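Local atomic coordinates of 3',5'-nucleoside bisphosphate phosphatase (Chromobacterium violaceum, PDB entry 2YB1), a protein that hydrolyses nucleoside 3',5'-bisphosphates to nucleoside 5'-phosphates and orthophosphate, using three manganese ions bound in a PHP-family active site. Residues A[233-247]-A[261-275]. Numbering follows the deposited sequence.
Sequences ALHADRHGLYASSGS and HTEDLPPICRPIWRE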
loop_
_atom_site.group_PDB
_atom_site.type_symbol
_atom_site.label_atom_id
_atom_site.label_comp_id
_atom_site.label_asym_id
_atom_site.label_seq_id
_atom_site.Cartn_x
_atom_site.Cartn_y
_atom_site.Cartn_z
ATOM N N ALA A 233 -12.151 11.373 8.222
ATOM C CA ALA A 233 -11.707 12.313 9.256
ATOM C C ALA A 233 -12.559 12.206 10.531
ATOM O O ALA A 233 -12.030 12.250 11.645
ATOM C CB ALA A 233 -11.722 13.748 8.728
ATOM N N LEU A 234 -13.874 12.094 10.362
ATOM C CA LEU A 234 -14.802 11.936 11.490
ATOM C C LEU A 234 -14.667 10.577 12.172
ATOM O O LEU A 234 -14.655 10.507 13.403
ATOM C CB LEU A 234 -16.255 12.147 11.054
ATOM C CG LEU A 234 -16.623 13.570 10.625
ATOM C CD1 LEU A 234 -18.107 13.647 10.270
ATOM C CD2 LEU A 234 -16.262 14.558 11.735
ATOM N N HIS A 235 -14.565 9.503 11.386
ATOM C CA HIS A 235 -14.303 8.174 11.956
ATOM C C HIS A 235 -13.040 8.225 12.803
ATOM O O HIS A 235 -13.001 7.694 13.921
ATOM C CB HIS A 235 -14.118 7.104 10.869
ATOM C CG HIS A 235 -15.398 6.532 10.336
ATOM N ND1 HIS A 235 -16.248 5.760 11.100
ATOM C CD2 HIS A 235 -15.943 6.572 9.095
ATOM C CE1 HIS A 235 -17.273 5.372 10.362
ATOM N NE2 HIS A 235 -17.113 5.853 9.141
ATOM N N ALA A 236 -12.000 8.857 12.267
ATOM C CA ALA A 236 -10.720 8.927 12.958
ATOM C C ALA A 236 -10.869 9.696 14.262
ATOM O O ALA A 236 -10.342 9.289 15.300
ATOM C CB ALA A 236 -9.653 9.570 12.064
ATOM N N ASP A 237 -11.601 10.807 14.218
ATOM C CA ASP A 237 -11.726 11.641 15.411
ATOM C C ASP A 237 -12.474 10.925 16.543
ATOM O O ASP A 237 -12.092 11.040 17.710
ATOM C CB ASP A 237 -12.391 12.983 15.088
ATOM C CG ASP A 237 -12.387 13.921 16.276
ATOM O OD1 ASP A 237 -11.286 14.359 16.673
ATOM O OD2 ASP A 237 -13.477 14.201 16.824
ATOM N N ARG A 238 -13.530 10.185 16.204
ATOM C CA ARG A 238 -14.329 9.493 17.221
ATOM C C ARG A 238 -13.508 8.442 17.953
ATOM O O ARG A 238 -13.777 8.124 19.110
ATOM C CB ARG A 238 -15.549 8.813 16.597
ATOM C CG ARG A 238 -16.501 9.741 15.874
ATOM C CD ARG A 238 -17.625 8.955 15.202
ATOM N NE ARG A 238 -18.527 8.344 16.178
ATOM C CZ ARG A 238 -18.387 7.113 16.664
ATOM N NH1 ARG A 238 -17.376 6.352 16.267
ATOM N NH2 ARG A 238 -19.259 6.642 17.548
ATOM N N HIS A 239 -12.545 7.857 17.255
ATOM C CA HIS A 239 -11.714 6.818 17.859
ATOM C C HIS A 239 -10.323 7.268 18.303
ATOM O O HIS A 239 -9.538 6.472 18.810
ATOM C CB HIS A 239 -11.677 5.600 16.946
ATOM C CG HIS A 239 -13.032 5.017 16.712
ATOM N ND1 HIS A 239 -13.667 4.225 17.645
ATOM C CD2 HIS A 239 -13.900 5.156 15.682
ATOM C CE1 HIS A 239 -14.861 3.883 17.191
ATOM N NE2 HIS A 239 -15.024 4.429 15.998
ATOM N N GLY A 240 -10.018 8.545 18.110
ATOM C CA GLY A 240 -8.708 9.057 18.469
ATOM C C GLY A 240 -7.605 8.512 17.579
ATOM O O GLY A 240 -6.479 8.351 18.025
ATOM N N LEU A 241 -7.929 8.216 16.322
ATOM C CA LEU A 241 -6.910 7.765 15.360
ATOM C C LEU A 241 -6.170 8.942 14.734
ATOM O O LEU A 241 -6.763 9.997 14.475
ATOM C CB LEU A 241 -7.554 6.933 14.251
ATOM C CG LEU A 241 -8.197 5.605 14.656
ATOM C CD1 LEU A 241 -8.932 4.991 13.474
ATOM C CD2 LEU A 241 -7.130 4.659 15.187
ATOM N N TYR A 242 -4.882 8.746 14.470
ATOM C CA TYR A 242 -4.066 9.723 13.751
ATOM C C TYR A 242 -4.268 9.586 12.245
ATOM O O TYR A 242 -4.437 8.478 11.733
ATOM C CB TYR A 242 -2.581 9.541 14.112
ATOM C CG TYR A 242 -2.342 9.851 15.572
ATOM C CD1 TYR A 242 -2.219 11.165 16.004
ATOM C CD2 TYR A 242 -2.288 8.836 16.523
ATOM C CE1 TYR A 242 -2.034 11.462 17.343
ATOM C CE2 TYR A 242 -2.096 9.123 17.874
ATOM C CZ TYR A 242 -1.969 10.443 18.273
ATOM O OH TYR A 242 -1.781 10.761 19.606
ATOM N N ALA A 243 -4.242 10.715 11.541
ATOM C CA ALA A 243 -4.570 10.733 10.115
ATOM C C ALA A 243 -3.321 10.649 9.271
ATOM O O ALA A 243 -2.350 11.367 9.501
ATOM C CB ALA A 243 -5.358 11.990 9.754
ATOM N N SER A 244 -3.365 9.775 8.274
ATOM C CA SER A 244 -2.269 9.639 7.343
ATOM C C SER A 244 -2.724 10.136 5.976
ATOM O O SER A 244 -3.929 10.254 5.716
ATOM C CB SER A 244 -1.822 8.192 7.243
ATOM O OG SER A 244 -0.592 8.142 6.566
ATOM N N SER A 245 -1.745 10.487 5.140
ATOM C CA SER A 245 -1.985 10.958 3.787
ATOM C C SER A 245 -1.041 10.226 2.812
ATOM O O SER A 245 0.163 10.108 3.067
ATOM C CB SER A 245 -1.729 12.466 3.730
ATOM O OG SER A 245 -2.379 13.143 4.806
ATOM N N GLY A 246 -1.577 9.705 1.718
ATOM C CA GLY A 246 -0.697 9.196 0.681
ATOM C C GLY A 246 -1.364 9.111 -0.676
ATOM O O GLY A 246 -2.564 8.880 -0.769
ATOM N N SER A 247 -0.560 9.241 -1.729
ATOM C CA SER A 247 -1.070 9.299 -3.094
ATOM C C SER A 247 -1.463 7.913 -3.583
ATOM O O SER A 247 -2.326 7.770 -4.453
ATOM C CB SER A 247 0.011 9.864 -4.020
ATOM O OG SER A 247 1.143 9.008 -4.035
ATOM N N HIS A 261 2.831 14.541 -3.286
ATOM C CA HIS A 261 1.832 15.539 -2.912
ATOM C C HIS A 261 0.542 14.845 -2.481
ATOM O O HIS A 261 0.182 13.801 -3.019
ATOM C CB HIS A 261 1.553 16.469 -4.096
ATOM C CG HIS A 261 0.539 17.530 -3.805
ATOM N ND1 HIS A 261 -0.775 17.441 -4.216
ATOM C CD2 HIS A 261 0.644 18.707 -3.142
ATOM C CE1 HIS A 261 -1.435 18.515 -3.817
ATOM N NE2 HIS A 261 -0.596 19.302 -3.167
ATOM N N THR A 262 -0.145 15.421 -1.500
ATOM C CA THR A 262 -1.457 14.933 -1.095
ATOM C C THR A 262 -2.347 16.130 -0.770
ATOM O O THR A 262 -1.859 17.252 -0.584
ATOM C CB THR A 262 -1.378 14.018 0.142
ATOM O OG1 THR A 262 -0.663 14.694 1.177
ATOM C CG2 THR A 262 -0.683 12.698 -0.192
ATOM N N GLU A 263 -3.652 15.888 -0.728
ATOM C CA GLU A 263 -4.620 16.897 -0.308
ATOM C C GLU A 263 -4.404 17.251 1.159
ATOM O O GLU A 263 -4.165 16.368 1.977
ATOM C CB GLU A 263 -6.042 16.345 -0.464
ATOM C CG GLU A 263 -6.460 16.094 -1.905
ATOM C CD GLU A 263 -6.387 17.362 -2.737
ATOM O OE1 GLU A 263 -6.878 18.409 -2.259
ATOM O OE2 GLU A 263 -5.821 17.318 -3.851
ATOM N N ASP A 264 -4.509 18.539 1.485
ATOM C CA ASP A 264 -4.434 19.007 2.864
ATOM C C ASP A 264 -5.452 18.267 3.737
ATOM O O ASP A 264 -6.626 18.173 3.383
ATOM C CB ASP A 264 -4.743 20.508 2.946
ATOM C CG ASP A 264 -3.668 21.375 2.331
ATOM O OD1 ASP A 264 -2.537 20.891 2.098
ATOM O OD2 ASP A 264 -3.959 22.567 2.098
ATOM N N LEU A 265 -5.003 17.764 4.882
ATOM C CA LEU A 265 -5.904 17.133 5.846
ATOM C C LEU A 265 -6.928 18.136 6.388
ATOM O O LEU A 265 -6.608 19.302 6.594
ATOM C CB LEU A 265 -5.121 16.541 7.021
ATOM C CG LEU A 265 -4.264 15.299 6.781
ATOM C CD1 LEU A 265 -3.482 14.981 8.049
ATOM C CD2 LEU A 265 -5.117 14.110 6.347
ATOM N N PRO A 266 -8.167 17.679 6.607
ATOM C CA PRO A 266 -9.163 18.515 7.289
ATOM C C PRO A 266 -8.609 19.005 8.624
ATOM O O PRO A 266 -7.809 18.302 9.242
ATOM C CB PRO A 266 -10.329 17.542 7.521
ATOM C CG PRO A 266 -10.191 16.521 6.428
ATOM C CD PRO A 266 -8.707 16.359 6.231
ATOM N N PRO A 267 -9.007 20.216 9.059
ATOM C CA PRO A 267 -8.482 20.750 10.326
ATOM C C PRO A 267 -8.662 19.843 11.553
ATOM O O PRO A 267 -7.790 19.891 12.430
ATOM C CB PRO A 267 -9.248 22.066 10.495
ATOM C CG PRO A 267 -9.516 22.515 9.084
ATOM C CD PRO A 267 -9.797 21.220 8.320
ATOM N N ILE A 268 -9.725 19.033 11.612
ATOM C CA ILE A 268 -9.980 18.149 12.766
ATOM C C ILE A 268 -8.896 17.082 12.984
ATOM O O ILE A 268 -8.688 16.607 14.103
ATOM C CB ILE A 268 -11.362 17.449 12.653
ATOM C CG1 ILE A 268 -11.832 16.890 14.007
ATOM C CG2 ILE A 268 -11.325 16.344 11.584
ATOM C CD1 ILE A 268 -12.007 17.943 15.129
ATOM N N CYS A 269 -8.198 16.717 11.912
ATOM C CA CYS A 269 -7.259 15.604 11.962
ATOM C C CYS A 269 -6.018 15.887 12.787
ATOM O O CYS A 269 -5.503 17.002 12.802
ATOM C CB CYS A 269 -6.836 15.189 10.547
ATOM S SG CYS A 269 -8.197 14.623 9.499
ATOM N N ARG A 270 -5.540 14.847 13.461
ATOM C CA ARG A 270 -4.241 14.855 14.105
ATOM C C ARG A 270 -3.263 14.139 13.187
ATOM O O ARG A 270 -3.309 12.919 13.063
ATOM C CB ARG A 270 -4.325 14.142 15.452
ATOM C CG ARG A 270 -5.314 14.800 16.402
ATOM C CD ARG A 270 -5.110 14.342 17.833
ATOM N NE ARG A 270 -5.472 12.946 18.043
ATOM C CZ ARG A 270 -5.220 12.280 19.168
ATOM N NH1 ARG A 270 -4.591 12.894 20.163
ATOM N NH2 ARG A 270 -5.577 11.003 19.296
ATOM N N PRO A 271 -2.360 14.897 12.542
ATOM C CA PRO A 271 -1.528 14.299 11.486
ATOM C C PRO A 271 -0.574 13.248 12.037
ATOM O O PRO A 271 0.130 13.496 13.015
ATOM C CB PRO A 271 -0.726 15.490 10.942
ATOM C CG PRO A 271 -1.478 16.707 11.385
ATOM C CD PRO A 271 -2.106 16.336 12.710
ATOM N N ILE A 272 -0.532 12.089 11.396
ATOM C CA ILE A 272 0.294 10.999 11.898
ATOM C C ILE A 272 1.801 11.324 11.866
ATOM O O ILE A 272 2.565 10.816 12.699
ATOM C CB ILE A 272 0.009 9.683 11.144
ATOM C CG1 ILE A 272 0.429 8.481 11.997
ATOM C CG2 ILE A 272 0.672 9.702 9.757
ATOM C CD1 ILE A 272 -0.117 7.148 11.503
ATOM N N TRP A 273 2.233 12.169 10.927
ATOM C CA TRP A 273 3.666 12.479 10.822
ATOM C C TRP A 273 4.235 13.186 12.053
ATOM O O TRP A 273 5.419 13.032 12.387
ATOM C CB TRP A 273 4.015 13.234 9.530
ATOM C CG TRP A 273 3.157 14.405 9.205
ATOM C CD1 TRP A 273 3.354 15.701 9.579
ATOM C CD2 TRP A 273 1.971 14.394 8.395
ATOM N NE1 TRP A 273 2.356 16.498 9.063
ATOM C CE2 TRP A 273 1.496 15.716 8.333
ATOM C CE3 TRP A 273 1.259 13.388 7.734
ATOM C CZ2 TRP A 273 0.343 16.065 7.623
ATOM C CZ3 TRP A 273 0.109 13.735 7.036
ATOM C CH2 TRP A 273 -0.328 15.061 6.976
ATOM N N ARG A 274 3.397 13.946 12.745
ATOM C CA ARG A 274 3.837 14.573 13.985
ATOM C C ARG A 274 4.208 13.534 15.055
ATOM O O ARG A 274 5.050 13.792 15.921
ATOM C CB ARG A 274 2.776 15.539 14.505
ATOM C CG ARG A 274 2.487 16.674 13.532
ATOM C CD ARG A 274 1.472 17.651 14.098
ATOM N NE ARG A 274 1.068 18.658 13.117
ATOM C CZ ARG A 274 -0.006 19.436 13.248
ATOM N NH1 ARG A 274 -0.789 19.317 14.317
ATOM N NH2 ARG A 274 -0.305 20.324 12.307
ATOM N N GLU A 275 3.574 12.367 14.990
ATOM C CA GLU A 275 3.828 11.284 15.950
ATOM C C GLU A 275 4.981 10.359 15.532
ATOM O O GLU A 275 5.446 9.528 16.314
ATOM C CB GLU A 275 2.555 10.450 16.138
ATOM C CG GLU A 275 1.298 11.290 16.443
ATOM C CD GLU A 275 1.522 12.277 17.580
ATOM O OE1 GLU A 275 2.251 11.930 18.535
ATOM O OE2 GLU A 275 0.980 13.403 17.507
HETATM O O HOH W 1 -9.138 14.106 15.116
HETATM O O HOH W 2 -7.790 11.926 16.206
HETATM O O HOH W 3 -6.952 12.346 12.933
HETATM O O HOH W 4 -0.821 13.115 20.371
HETATM O O HOH W 5 -2.052 15.562 3.471
#
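Strand 242-246, at one edge of the PHP-domain sheet beside strand 216-221, is met on its other side by segment 261-275 through a single beta bridge between Ala-243 and Pro-271, which lies just after a type I turn (Pro-266 to Cys-269) and before a short helix. Two backbone bonds flank the proline: Ala-243 N donates to Arg-270 O at 2.8 Å, nearly straight (168°), and Ala-243 O receives Ile-272 N at 2.7 Å. Just before the bridge, the Arg-270 guanidinium is stacked flat over the CE1 edge of the Tyr-242 ring, centres 4.3 Å apart and planes 21° from parallel. A bend at chi3 (-69°) turns NH2 into a weak hydrogen bond with O of Gly-240, the residue of the Schellman motif that follows helix 226-239. Two waters link Leu-241 O to Arg-270, one through NE and the other through the backbone N. Over the opposite face of the tyrosine, Glu-275 CG stands 3.7 Å from the ring centroid, a CH-pi contact. On the helix side of the bridge the contact is largely apolar: Ala-243 CB rests 3.6 Å from Cys-269 CB, while Cys-269 SG reaches Ala-233 CB at 3.7 Å. Ile-268 lays CG1 across the Asp-237 carboxylate, and a water ties Asp-237 OD1 to Ile-268 O. Further along, Ser-245 OG sits at the edge of the Trp-273 ring, 3.4 Å from CZ3 and in its plane; one water joins this hydroxyl to Thr-262 OG1 and Glu-263 O. At this end the Ser-245 backbone bonds Leu-6, Thr-262 OG1 bonds Ile-4 O, Ser-247 OG bonds Asp-5 OD2, and Gly-246 lies beside the manganese ligand His-7. Just after the strand come the manganese ligands Asp-248 and His-250, in keeping with the metal site at the C-terminal strand ends of a PHP-type, TIM-barrel-related fold.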